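Local coordinates for protein NADPH-flavin oxidoreductase (Vibrio harveyi, PDB 1BKJ) that catalyses the NADPH-dependent reduction of FMN to FMNH2 as a homodimer, supplying reduced flavin to luciferase in bioluminescence, at residues L43-V51 with E75-H86. Residues are numbered along the deposited sequence; the frame is centred on the assembly and turned at random.
Sequences LQVVSIVRV and EFLVFCIDYQRH
R85 NH2 bridges two backbone oxygens of 43-51, donating to Q44 O at 2.8 Å and to V46 O at 2.9 Å. Both acceptors lie in the guanidinium plane. Both bonds are nearly straight at hydrogen (167° and 171°), yet NH2 stands above each carbonyl plane and so misses the lone pairs. A bend at chi3 brings the guanidinium edge-on to the Q44 and V46 carbonyls, and a water links its NE to Q44 O. H86 adds an in-plane bond from NE2 to L43 O (2.7 Å). S47 OG donates to the anti lone pair of D82 OD2 at 2.6 Å, an oxygen also hydrogen-bonded to Y181 OH of the second subunit; D82 OD1 accepts from Q84 N in an Asx turn just ahead of helix 84-89. V45 CG1 lies 3.5 Å from Y83 CE1, its CB over one face of the ring.

Farther along, S47-C80 and V49-V78 are hydrogen-bonded pairs. Between them, on the opposite face, the non-hydrogen-bonded pair I48-F79 brings I48 CG1 into an off-centre CH-pi contact with the F79 ring. The extended R50 forms a side-on salt bridge with E75, NE to OE1 (2.7 Å) and NH2 to OE2 (3.1 Å), and a second through NH1 to E178 of the second subunit. The axes of strands 46-50 and 75-82 run at 153°, an antiparallel pair in the nitroreductase-fold sheet; I48-R50 continue it through a parallel ladder into the second subunit.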
loop_
_atom_site.group_PDB
_atom_site.type_symbol
_atom_site.label_atom_id
_atom_site.label_comp_id
_atom_site.label_asym_id
_atom_site.label_seq_id
_atom_site.Cartn_x
_atom_site.Cartn_y
_atom_site.Cartn_z
ATOM N N LEU A 43 8.029 -11.821 3.755
ATOM C CA LEU A 43 8.969 -11.802 2.639
ATOM C C LEU A 43 9.898 -10.603 2.645
ATOM O O LEU A 43 11.010 -10.699 2.159
ATOM C CB LEU A 43 8.225 -11.895 1.300
ATOM C CG LEU A 43 7.482 -13.189 0.913
ATOM C CD1 LEU A 43 6.503 -12.948 -0.231
ATOM C CD2 LEU A 43 8.475 -14.272 0.550
ATOM N N GLN A 44 9.440 -9.500 3.251
ATOM C CA GLN A 44 10.188 -8.232 3.366
ATOM C C GLN A 44 10.750 -7.806 1.999
ATOM O O GLN A 44 11.956 -7.817 1.761
ATOM C CB GLN A 44 11.242 -8.342 4.475
ATOM C CG GLN A 44 10.589 -8.553 5.832
ATOM C CD GLN A 44 11.581 -8.684 6.947
ATOM O OE1 GLN A 44 12.170 -7.696 7.383
ATOM N NE2 GLN A 44 11.798 -9.906 7.404
ATOM N N VAL A 45 9.826 -7.445 1.108
ATOM C CA VAL A 45 10.129 -7.100 -0.284
ATOM C C VAL A 45 10.297 -5.627 -0.668
ATOM O O VAL A 45 10.287 -5.281 -1.860
ATOM C CB VAL A 45 9.071 -7.744 -1.220
ATOM C CG1 VAL A 45 9.058 -9.203 -1.007
ATOM C CG2 VAL A 45 7.668 -7.175 -0.963
ATOM N N VAL A 46 10.413 -4.770 0.340
ATOM C CA VAL A 46 10.558 -3.335 0.111
ATOM C C VAL A 46 11.962 -2.828 0.446
ATOM O O VAL A 46 12.582 -3.255 1.428
ATOM C CB VAL A 46 9.509 -2.528 0.934
ATOM C CG1 VAL A 46 9.524 -1.039 0.548
ATOM C CG2 VAL A 46 8.105 -3.117 0.741
ATOM N N SER A 47 12.477 -1.978 -0.442
ATOM C CA SER A 47 13.763 -1.320 -0.245
ATOM C C SER A 47 13.515 0.172 -0.362
ATOM O O SER A 47 12.669 0.615 -1.158
ATOM C CB SER A 47 14.808 -1.753 -1.269
ATOM O OG SER A 47 15.485 -2.895 -0.792
ATOM N N ILE A 48 14.203 0.936 0.485
ATOM C CA ILE A 48 14.092 2.391 0.488
ATOM C C ILE A 48 15.439 2.969 0.080
ATOM O O ILE A 48 16.473 2.504 0.545
ATOM C CB ILE A 48 13.723 2.953 1.900
ATOM C CG1 ILE A 48 12.389 2.362 2.387
ATOM C CG2 ILE A 48 13.656 4.517 1.877
ATOM C CD1 ILE A 48 12.015 2.733 3.813
ATOM N N VAL A 49 15.430 3.908 -0.860
ATOM C CA VAL A 49 16.661 4.582 -1.251
ATOM C C VAL A 49 16.536 6.015 -0.732
ATOM O O VAL A 49 15.626 6.747 -1.132
ATOM C CB VAL A 49 16.940 4.580 -2.788
ATOM C CG1 VAL A 49 18.255 5.272 -3.072
ATOM C CG2 VAL A 49 16.998 3.161 -3.344
ATOM N N ARG A 50 17.378 6.357 0.247
ATOM C CA ARG A 50 17.423 7.702 0.831
ATOM C C ARG A 50 18.371 8.523 -0.065
ATOM O O ARG A 50 19.543 8.155 -0.243
ATOM C CB ARG A 50 17.962 7.656 2.269
ATOM C CG ARG A 50 17.988 9.013 2.947
ATOM C CD ARG A 50 18.838 8.999 4.191
ATOM N NE ARG A 50 18.937 10.333 4.775
ATOM C CZ ARG A 50 19.978 10.786 5.469
ATOM N NH1 ARG A 50 21.036 10.019 5.673
ATOM N NH2 ARG A 50 19.951 12.011 5.968
ATOM N N VAL A 51 17.853 9.603 -0.651
ATOM C CA VAL A 51 18.650 10.435 -1.545
ATOM C C VAL A 51 19.126 11.726 -0.881
ATOM O O VAL A 51 18.335 12.649 -0.655
ATOM C CB VAL A 51 17.887 10.703 -2.883
ATOM C CG1 VAL A 51 18.771 11.449 -3.874
ATOM C CG2 VAL A 51 17.457 9.384 -3.513
ATOM N N GLU A 75 14.140 15.546 3.506
ATOM C CA GLU A 75 14.422 14.142 3.182
ATOM C C GLU A 75 13.603 13.646 1.973
ATOM O O GLU A 75 12.431 13.997 1.830
ATOM C CB GLU A 75 14.118 13.211 4.380
ATOM C CG GLU A 75 15.053 13.311 5.602
ATOM C CD GLU A 75 16.504 12.969 5.303
ATOM O OE1 GLU A 75 16.759 11.954 4.618
ATOM O OE2 GLU A 75 17.397 13.710 5.773
ATOM N N PHE A 76 14.233 12.868 1.092
ATOM C CA PHE A 76 13.532 12.280 -0.040
ATOM C C PHE A 76 13.836 10.785 -0.054
ATOM O O PHE A 76 14.983 10.379 -0.246
ATOM C CB PHE A 76 13.902 12.929 -1.379
ATOM C CG PHE A 76 13.033 12.480 -2.539
ATOM C CD1 PHE A 76 11.660 12.816 -2.581
ATOM C CD2 PHE A 76 13.567 11.677 -3.573
ATOM C CE1 PHE A 76 10.820 12.357 -3.628
ATOM C CE2 PHE A 76 12.734 11.208 -4.634
ATOM C CZ PHE A 76 11.359 11.554 -4.653
ATOM N N LEU A 77 12.784 9.990 0.157
ATOM C CA LEU A 77 12.849 8.524 0.202
ATOM C C LEU A 77 12.186 7.916 -1.035
ATOM O O LEU A 77 11.101 8.348 -1.421
ATOM C CB LEU A 77 12.114 8.013 1.444
ATOM C CG LEU A 77 12.439 8.567 2.829
ATOM C CD1 LEU A 77 11.523 7.911 3.835
ATOM C CD2 LEU A 77 13.912 8.332 3.189
ATOM N N VAL A 78 12.843 6.941 -1.672
ATOM C CA VAL A 78 12.297 6.279 -2.857
ATOM C C VAL A 78 11.990 4.825 -2.486
ATOM O O VAL A 78 12.883 4.090 -2.063
ATOM C CB VAL A 78 13.275 6.326 -4.065
ATOM C CG1 VAL A 78 12.593 5.804 -5.327
ATOM C CG2 VAL A 78 13.790 7.743 -4.316
ATOM N N PHE A 79 10.722 4.432 -2.639
ATOM C CA PHE A 79 10.261 3.085 -2.309
ATOM C C PHE A 79 10.308 2.197 -3.513
ATOM O O PHE A 79 9.734 2.518 -4.553
ATOM C CB PHE A 79 8.859 3.132 -1.726
ATOM C CG PHE A 79 8.812 3.697 -0.345
ATOM C CD1 PHE A 79 8.915 5.088 -0.128
ATOM C CD2 PHE A 79 8.730 2.836 0.759
ATOM C CE1 PHE A 79 8.948 5.618 1.189
ATOM C CE2 PHE A 79 8.760 3.342 2.074
ATOM C CZ PHE A 79 8.871 4.741 2.295
ATOM N N CYS A 80 10.972 1.062 -3.341
ATOM C CA CYS A 80 11.187 0.109 -4.413
ATOM C C CYS A 80 10.818 -1.324 -4.072
ATOM O O CYS A 80 10.997 -1.764 -2.931
ATOM C CB CYS A 80 12.686 0.086 -4.792
ATOM S SG CYS A 80 13.475 1.666 -5.141
ATOM N N ILE A 81 10.356 -2.056 -5.096
ATOM C CA ILE A 81 10.067 -3.500 -4.983
ATOM C C ILE A 81 11.473 -4.115 -5.031
ATOM O O ILE A 81 12.310 -3.679 -5.831
ATOM C CB ILE A 81 9.260 -4.070 -6.204
ATOM C CG1 ILE A 81 7.872 -3.438 -6.284
ATOM C CG2 ILE A 81 9.152 -5.602 -6.094
ATOM C CD1 ILE A 81 7.086 -3.786 -7.521
ATOM N N ASP A 82 11.741 -5.093 -4.171
ATOM C CA ASP A 82 13.055 -5.713 -4.141
ATOM C C ASP A 82 13.025 -7.226 -3.916
ATOM O O ASP A 82 12.787 -7.692 -2.802
ATOM C CB ASP A 82 13.906 -5.043 -3.047
ATOM C CG ASP A 82 15.389 -5.429 -3.100
ATOM O OD1 ASP A 82 15.782 -6.370 -3.815
ATOM O OD2 ASP A 82 16.181 -4.788 -2.388
ATOM N N TYR A 83 13.283 -7.973 -4.987
ATOM C CA TYR A 83 13.398 -9.429 -4.903
ATOM C C TYR A 83 14.851 -9.814 -5.198
ATOM O O TYR A 83 15.172 -10.994 -5.347
ATOM C CB TYR A 83 12.434 -10.145 -5.839
ATOM C CG TYR A 83 11.001 -10.108 -5.364
ATOM C CD1 TYR A 83 10.523 -11.058 -4.431
ATOM C CD2 TYR A 83 10.113 -9.107 -5.819
ATOM C CE1 TYR A 83 9.192 -11.007 -3.958
ATOM C CE2 TYR A 83 8.779 -9.039 -5.349
ATOM C CZ TYR A 83 8.328 -9.986 -4.421
ATOM O OH TYR A 83 7.048 -9.878 -3.920
ATOM N N GLN A 84 15.739 -8.816 -5.252
ATOM C CA GLN A 84 17.154 -9.074 -5.469
ATOM C C GLN A 84 17.795 -9.626 -4.191
ATOM O O GLN A 84 18.725 -10.424 -4.274
ATOM C CB GLN A 84 17.903 -7.834 -5.983
ATOM C CG GLN A 84 19.408 -8.071 -6.338
ATOM C CD GLN A 84 19.651 -9.248 -7.278
ATOM O OE1 GLN A 84 20.555 -10.047 -7.046
ATOM N NE2 GLN A 84 18.829 -9.378 -8.312
ATOM N N ARG A 85 17.277 -9.238 -3.024
ATOM C CA ARG A 85 17.783 -9.769 -1.752
ATOM C C ARG A 85 17.599 -11.283 -1.732
ATOM O O ARG A 85 18.543 -12.033 -1.472
ATOM C CB ARG A 85 17.036 -9.177 -0.556
ATOM C CG ARG A 85 17.679 -7.945 0.022
ATOM C CD ARG A 85 17.124 -7.626 1.409
ATOM N NE ARG A 85 15.704 -7.293 1.399
ATOM C CZ ARG A 85 15.204 -6.060 1.313
ATOM N NH1 ARG A 85 16.001 -4.994 1.220
ATOM N NH2 ARG A 85 13.891 -5.888 1.363
ATOM N N HIS A 86 16.414 -11.708 -2.157
ATOM C CA HIS A 86 16.038 -13.116 -2.202
ATOM C C HIS A 86 16.824 -13.901 -3.241
ATOM O O HIS A 86 17.270 -15.025 -2.965
ATOM C CB HIS A 86 14.544 -13.239 -2.473
ATOM C CG HIS A 86 13.708 -12.374 -1.583
ATOM N ND1 HIS A 86 13.490 -11.035 -1.848
ATOM C CD2 HIS A 86 13.062 -12.640 -0.426
ATOM C CE1 HIS A 86 12.745 -10.518 -0.892
ATOM N NE2 HIS A 86 12.470 -11.474 -0.015
HETATM O O HOH W 1 14.105 -9.659 1.981
HETATM O O HOH W 2 17.039 12.264 1.791
#